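Local coordinates for iron-binding protein (Staphylococcus epidermidis, PDB 4M7O) that probably binds iron or an iron complex as the solute-binding protein of an import system, at residues T251-G254 and D255-S258; K137-V140 and D141-H145; F181-D184 and M185-L189. All blocks are in the same frame, centred on the assembly; numbering follows the deposited sequence.

Interaction 1 (T251-G254 and D255-S258); sequences TVDG and DEVS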
# COMPACT_ATOMS: atom_id res chain seq x y z
N THR A 251 11.19 7.47 9.19
CA THR A 251 11.14 6.68 7.96
C THR A 251 10.10 5.60 8.09
O THR A 251 9.86 5.08 9.17
CB THR A 251 12.46 5.99 7.66
OG1 THR A 251 12.72 5.02 8.68
CG2 THR A 251 13.57 7.00 7.62
N VAL A 252 9.51 5.25 6.96
CA VAL A 252 8.54 4.17 6.95
C VAL A 252 8.76 3.39 5.65
O VAL A 252 9.36 3.93 4.71
CB VAL A 252 7.13 4.79 7.09
CG1 VAL A 252 6.55 5.21 5.73
CG2 VAL A 252 6.24 3.88 7.86
N ASP A 253 8.35 2.13 5.60
CA ASP A 253 8.38 1.37 4.35
C ASP A 253 7.03 1.58 3.67
O ASP A 253 6.04 0.93 4.04
CB ASP A 253 8.62 -0.13 4.60
CG ASP A 253 8.82 -0.92 3.30
OD1 ASP A 253 8.15 -0.64 2.28
OD2 ASP A 253 9.67 -1.84 3.31
N GLY A 254 7.01 2.47 2.69
CA GLY A 254 5.77 2.96 2.11
C GLY A 254 4.92 1.86 1.52
O GLY A 254 3.69 1.88 1.66
N ASP A 255 5.58 0.91 0.87
CA ASP A 255 4.88 -0.22 0.28
C ASP A 255 4.24 -1.12 1.34
O ASP A 255 3.16 -1.67 1.12
CB ASP A 255 5.82 -1.04 -0.63
CG ASP A 255 6.21 -0.29 -1.90
OD1 ASP A 255 5.49 0.67 -2.29
OD2 ASP A 255 7.23 -0.67 -2.53
N GLU A 256 4.89 -1.27 2.48
CA GLU A 256 4.27 -2.01 3.58
C GLU A 256 3.10 -1.24 4.21
O GLU A 256 1.98 -1.75 4.25
CB GLU A 256 5.29 -2.38 4.66
CG GLU A 256 6.17 -3.55 4.28
CD GLU A 256 5.37 -4.78 3.88
OE1 GLU A 256 5.54 -5.25 2.73
OE2 GLU A 256 4.58 -5.28 4.71
N VAL A 257 3.32 -0.02 4.66
CA VAL A 257 2.24 0.68 5.36
C VAL A 257 1.03 0.97 4.48
O VAL A 257 -0.09 1.03 4.97
CB VAL A 257 2.70 1.98 6.06
CG1 VAL A 257 3.91 1.69 6.89
CG2 VAL A 257 2.99 3.04 5.05
N SER A 258 1.25 1.15 3.18
CA SER A 258 0.13 1.47 2.29
C SER A 258 -0.38 0.23 1.55
O SER A 258 -1.11 0.36 0.57
CB SER A 258 0.51 2.58 1.30
OG SER A 258 1.39 2.11 0.29
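Gly254, Asp253 and Val257 bury the most surface in this turn, Gly254 acting through its carbonyl oxygen, Asp253 and Val257 through backbone and side chain alike. Two donors of Ser258 share the oxygen of Gly254: Ser258 N lies 3.0 Å from Gly254 O and Ser258 OG 2.7 Å from it. The two donors reach the oxygen from opposite faces of the carbonyl plane. The hydroxyl can do so because OG sits between the backbone N and the carbonyl carbon of Ser258 (chi1 73°), which sets it within bonding distance of Gly254 O.

Asp253 acts at the other end. It occupies the N-cap position, and its OD1 accepts a weak, 3.3 Å bond from Glu256 N. CG lies anti to the backbone N of Asp253 (chi1 -173°), which brings OD1 round to Glu256 N. The main-chain oxygen makes the firmer link, with Val257 N 2.9 Å from Asp253 O and an N-H...O angle of 167°. These bonds define a single-turn helix, 254-257, with a capped start, reached through Val252 and Asp253 from strand 249-251 of the mixed sheet. In this chain the turn takes the backbone away from that sheet.

Val257 points back at the incoming chain, and its CG1 meets Val252 CG2 tip to tip at 3.3 Å, tighter than ordinary van der Waals contact. The buried methyl pair packs the loop residue Val252 against the single-turn helix, and Val257 also packs on Phe182 of helix 181-188. Glu256 lays its CG 3.9 Å from Asp253 CG, while its carboxylate turns away to form a salt bridge with Arg259; that partner probably offsets the charge of Glu256 itself, whose OE1 lies near the like-charged Asp253 OD1 without contact.

Interaction 2 (K137-V140 and D141-H145); sequences KELV and DETKH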
# COMPACT_ATOMS: atom_id res chain seq x y z
N LYS A 137 -18.19 -8.42 3.38
CA LYS A 137 -18.87 -7.44 4.23
C LYS A 137 -18.31 -7.50 5.63
O LYS A 137 -18.03 -6.47 6.25
CB LYS A 137 -20.38 -7.68 4.25
CG LYS A 137 -21.08 -7.05 5.47
CD LYS A 137 -22.60 -7.06 5.34
CE LYS A 137 -23.28 -6.85 6.68
NZ LYS A 137 -22.70 -5.70 7.44
N GLU A 138 -18.16 -8.72 6.15
CA GLU A 138 -17.58 -8.91 7.47
C GLU A 138 -16.15 -8.38 7.49
O GLU A 138 -15.73 -7.75 8.46
CB GLU A 138 -17.66 -10.38 7.88
CG GLU A 138 -19.10 -10.88 8.01
CD GLU A 138 -19.20 -12.34 8.42
OE1 GLU A 138 -18.14 -13.01 8.53
OE2 GLU A 138 -20.33 -12.83 8.64
N LEU A 139 -15.40 -8.64 6.42
CA LEU A 139 -14.03 -8.17 6.32
C LEU A 139 -13.96 -6.64 6.29
O LEU A 139 -13.06 -6.04 6.89
CB LEU A 139 -13.37 -8.75 5.07
CG LEU A 139 -11.99 -8.17 4.76
CD1 LEU A 139 -11.02 -8.48 5.89
CD2 LEU A 139 -11.47 -8.72 3.45
N VAL A 140 -14.91 -6.00 5.60
CA VAL A 140 -14.92 -4.55 5.52
C VAL A 140 -15.25 -3.99 6.90
O VAL A 140 -14.57 -3.07 7.38
CB VAL A 140 -15.94 -4.02 4.49
CG1 VAL A 140 -16.20 -2.52 4.71
CG2 VAL A 140 -15.43 -4.26 3.07
N ASP A 141 -16.27 -4.55 7.53
CA ASP A 141 -16.72 -4.08 8.84
C ASP A 141 -15.65 -4.21 9.92
O ASP A 141 -15.47 -3.31 10.74
CB ASP A 141 -17.99 -4.81 9.27
CG ASP A 141 -19.19 -4.43 8.42
OD1 ASP A 141 -19.18 -3.32 7.85
OD2 ASP A 141 -20.14 -5.24 8.33
N GLU A 142 -14.92 -5.32 9.92
CA GLU A 142 -13.90 -5.54 10.94
C GLU A 142 -12.72 -4.62 10.70
O GLU A 142 -12.09 -4.12 11.65
CB GLU A 142 -13.45 -7.00 10.95
CG GLU A 142 -12.66 -7.37 12.19
CD GLU A 142 -11.32 -8.00 11.87
OE1 GLU A 142 -10.68 -8.54 12.80
OE2 GLU A 142 -10.92 -7.95 10.69
N THR A 143 -12.41 -4.39 9.43
CA THR A 143 -11.30 -3.52 9.08
C THR A 143 -11.63 -2.07 9.44
O THR A 143 -10.78 -1.34 9.95
CB THR A 143 -10.95 -3.65 7.61
OG1 THR A 143 -10.66 -5.03 7.31
CG2 THR A 143 -9.75 -2.80 7.29
N LYS A 144 -12.87 -1.65 9.20
CA LYS A 144 -13.32 -0.32 9.61
C LYS A 144 -13.15 -0.17 11.12
O LYS A 144 -12.68 0.86 11.59
CB LYS A 144 -14.78 -0.10 9.23
CG LYS A 144 -15.00 0.43 7.83
CD LYS A 144 -16.48 0.40 7.43
CE LYS A 144 -16.69 0.97 6.03
NZ LYS A 144 -18.10 0.84 5.56
N HIS A 145 -13.53 -1.20 11.86
CA HIS A 145 -13.44 -1.16 13.32
C HIS A 145 -12.01 -0.89 13.77
O HIS A 145 -11.76 -0.05 14.62
CB HIS A 145 -13.95 -2.46 13.93
CG HIS A 145 -13.78 -2.52 15.42
ND1 HIS A 145 -14.57 -1.79 16.29
CD2 HIS A 145 -12.91 -3.21 16.19
CE1 HIS A 145 -14.19 -2.04 17.53
NE2 HIS A 145 -13.19 -2.90 17.50
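The carboxylate of Asp141 is met at OD2 by the ammonium group of Lys137: NZ stands 2.7 Å from OD2, on its syn lone pair, the side facing the other oxygen. This is an i to i+4 salt bridge along helix 133-152. The lysine chain runs out extended and bends only at its last torsion (chi4 48°), which swings NZ back to the carboxylate.

The peptide carbonyl of Leu139 is the second flat group, and it takes two donors from Thr143. Thr143 N is 3.1 Å from Leu139 O, and Thr143 OG1 is 2.6 Å from the same oxygen; the amide is tilted 35° from the carbonyl plane and the hydroxyl 22°. OG1 can reach the preceding turn because it lies beside the backbone N of Thr143. The Leu139 side chain lies beside that of Thr143 and points the same way, CD1 3.7 Å from Thr143 OG1.

Val140 and Lys144 also lie side by side, with Val140 CG1 3.8 Å from Lys144 CE. On its buried side the helix packs against helix 116-129, where Leu139 and Val140 touch Phe123 and Thr143 touches Tyr120.

The chemistry is divided by environment: an ion pair spans one turn where the helix is more exposed, whereas the buried threonine hydroxyl has its donor need met by the helix's own backbone.

Interaction 3 (F181-D184 and M185-L189); sequences FFND and MLEKL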
# COMPACT_ATOMS: atom_id res chain seq x y z
N PHE A 181 -2.46 7.51 -1.36
CA PHE A 181 -2.75 6.73 -0.18
C PHE A 181 -2.16 7.41 1.04
O PHE A 181 -2.81 7.54 2.07
CB PHE A 181 -2.24 5.30 -0.33
CG PHE A 181 -3.10 4.28 0.36
CD1 PHE A 181 -3.51 4.46 1.66
CD2 PHE A 181 -3.55 3.16 -0.32
CE1 PHE A 181 -4.32 3.53 2.30
CE2 PHE A 181 -4.36 2.22 0.32
CZ PHE A 181 -4.75 2.42 1.63
N PHE A 182 -0.92 7.87 0.92
CA PHE A 182 -0.30 8.57 2.05
C PHE A 182 -1.08 9.82 2.43
O PHE A 182 -1.12 10.18 3.60
CB PHE A 182 1.15 8.91 1.75
CG PHE A 182 2.01 7.70 1.49
CD1 PHE A 182 1.97 6.62 2.35
CD2 PHE A 182 2.83 7.64 0.37
CE1 PHE A 182 2.74 5.48 2.11
CE2 PHE A 182 3.61 6.51 0.12
CZ PHE A 182 3.56 5.43 1.00
N ASN A 183 -1.70 10.49 1.45
CA ASN A 183 -2.44 11.70 1.77
C ASN A 183 -3.74 11.38 2.50
O ASN A 183 -4.12 12.09 3.42
CB ASN A 183 -2.73 12.58 0.55
CG ASN A 183 -3.53 13.82 0.90
OD1 ASN A 183 -2.98 14.81 1.39
ND2 ASN A 183 -4.84 13.77 0.67
N ASP A 184 -4.40 10.31 2.08
CA ASP A 184 -5.65 9.94 2.73
C ASP A 184 -5.40 9.53 4.18
O ASP A 184 -6.20 9.84 5.07
CB ASP A 184 -6.37 8.81 1.98
CG ASP A 184 -7.73 8.51 2.58
OD1 ASP A 184 -8.49 9.46 2.86
OD2 ASP A 184 -8.05 7.32 2.78
N MSE A 185 -4.28 8.85 4.41
CA MSE A 185 -3.92 8.45 5.77
C MSE A 185 -3.73 9.68 6.65
O MSE A 185 -4.30 9.76 7.74
CB MSE A 185 -2.68 7.55 5.78
CG MSE A 185 -2.89 6.21 5.09
SE MSE A 185 -1.34 5.04 5.30
CE MSE A 185 -0.75 4.99 3.46
N LEU A 186 -2.95 10.64 6.17
CA LEU A 186 -2.79 11.92 6.86
C LEU A 186 -4.13 12.55 7.21
O LEU A 186 -4.33 13.00 8.34
CB LEU A 186 -1.99 12.90 6.01
CG LEU A 186 -0.51 12.56 5.83
CD1 LEU A 186 0.20 13.59 4.92
CD2 LEU A 186 0.16 12.49 7.19
N GLU A 187 -5.05 12.59 6.25
CA GLU A 187 -6.32 13.27 6.48
C GLU A 187 -7.15 12.53 7.53
O GLU A 187 -7.82 13.16 8.34
CB GLU A 187 -7.10 13.45 5.18
CG GLU A 187 -6.42 14.40 4.19
CD GLU A 187 -7.31 14.72 2.99
OE1 GLU A 187 -8.38 14.09 2.86
OE2 GLU A 187 -6.92 15.60 2.18
N LYS A 188 -7.08 11.20 7.52
CA LYS A 188 -7.78 10.40 8.53
C LYS A 188 -7.19 10.63 9.91
O LYS A 188 -7.89 10.55 10.92
CB LYS A 188 -7.73 8.91 8.17
CG LYS A 188 -8.97 8.40 7.44
CD LYS A 188 -9.35 9.34 6.30
CE LYS A 188 -10.64 8.91 5.64
NZ LYS A 188 -10.91 9.74 4.43
N LEU A 189 -5.90 10.93 9.96
CA LEU A 189 -5.21 11.14 11.23
C LEU A 189 -5.26 12.60 11.65
O LEU A 189 -4.60 13.00 12.61
CB LEU A 189 -3.77 10.65 11.13
CG LEU A 189 -3.68 9.12 10.99
CD1 LEU A 189 -2.24 8.66 10.87
CD2 LEU A 189 -4.38 8.46 12.16
O HOH W 1 -10.57 6.86 2.88
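Apolar and selenium contacts centre on Met185, a selenomethionine whose terminal methyl meets two phenylalanine rings one turn earlier in the helix. CE lies 3.3 Å from Phe181 CD1 and 3.4 Å from Phe182 CD1, and it approaches both rings obliquely. The bend at the last torsion (chi3 -113°) carries the methyl back toward the start of the helix. Met185 CG comes to the edge of the Phe181 ring, in its plane. SE is 5.3 Å from the centroid of that ring and 61° off its normal, a Met-aromatic contact of oblique geometry. Phe182 instead runs alongside Met185, pointing the same way.

Ionic and polar side-chain bonds occupy other sides of the helix. Asp184 OD1 offers its syn lone pair to Lys188 NZ, 2.9 Å away, in a salt bridge. A water donates to the other oxygen, Asp184 OD2, at 2.6 Å and accepts a weak bond from Lys188 NZ, while Ile116 N also bonds to OD2, so that both carboxylate oxygens are held and the group's rotation is probably restricted. Asn183 ND2 donates to Glu187 OE2 over 3.2 Å, but reaches it from above the carboxylate plane, 77° out of it. The other end of the Asn183 amide, OD1, accepts from Asn193 ND2.

Main-chain i to i+4 bonds underlie all of these, beginning with Met185 N to Phe181 O at 3.1 Å and running on to Lys188.

Helix 181-188 is wedged among several elements: Phe182 and Leu186 pack on strand 162-168, Met185 reaches Leu268 and Leu271 of helix 264-275, and Phe181 and Lys188 touch Thr119 and Ile116 of helix 116-129.

In the fold
From the N terminus, interaction 2 comes first, then interaction 3, then interaction 1. Each joins consecutive residues, so none closes a long loop, and the three stand in series without nesting or crossing. Interaction 2 lies within helix 133-152, the long helix running between the two lobes, and stays apart from the others: its nearest atoms are about 9 Å from interaction 3 and about 11 Å from interaction 1. Interactions 3 and 1 do touch, with Ser258 CB 3.5 Å from Met185 CE and Gly254 CA 3.5 Å from Phe182 CZ. Helix 181-188 therefore backs the turn leaving strand 249-251, while helix 116-129 contacts both 137-145 and 181-189.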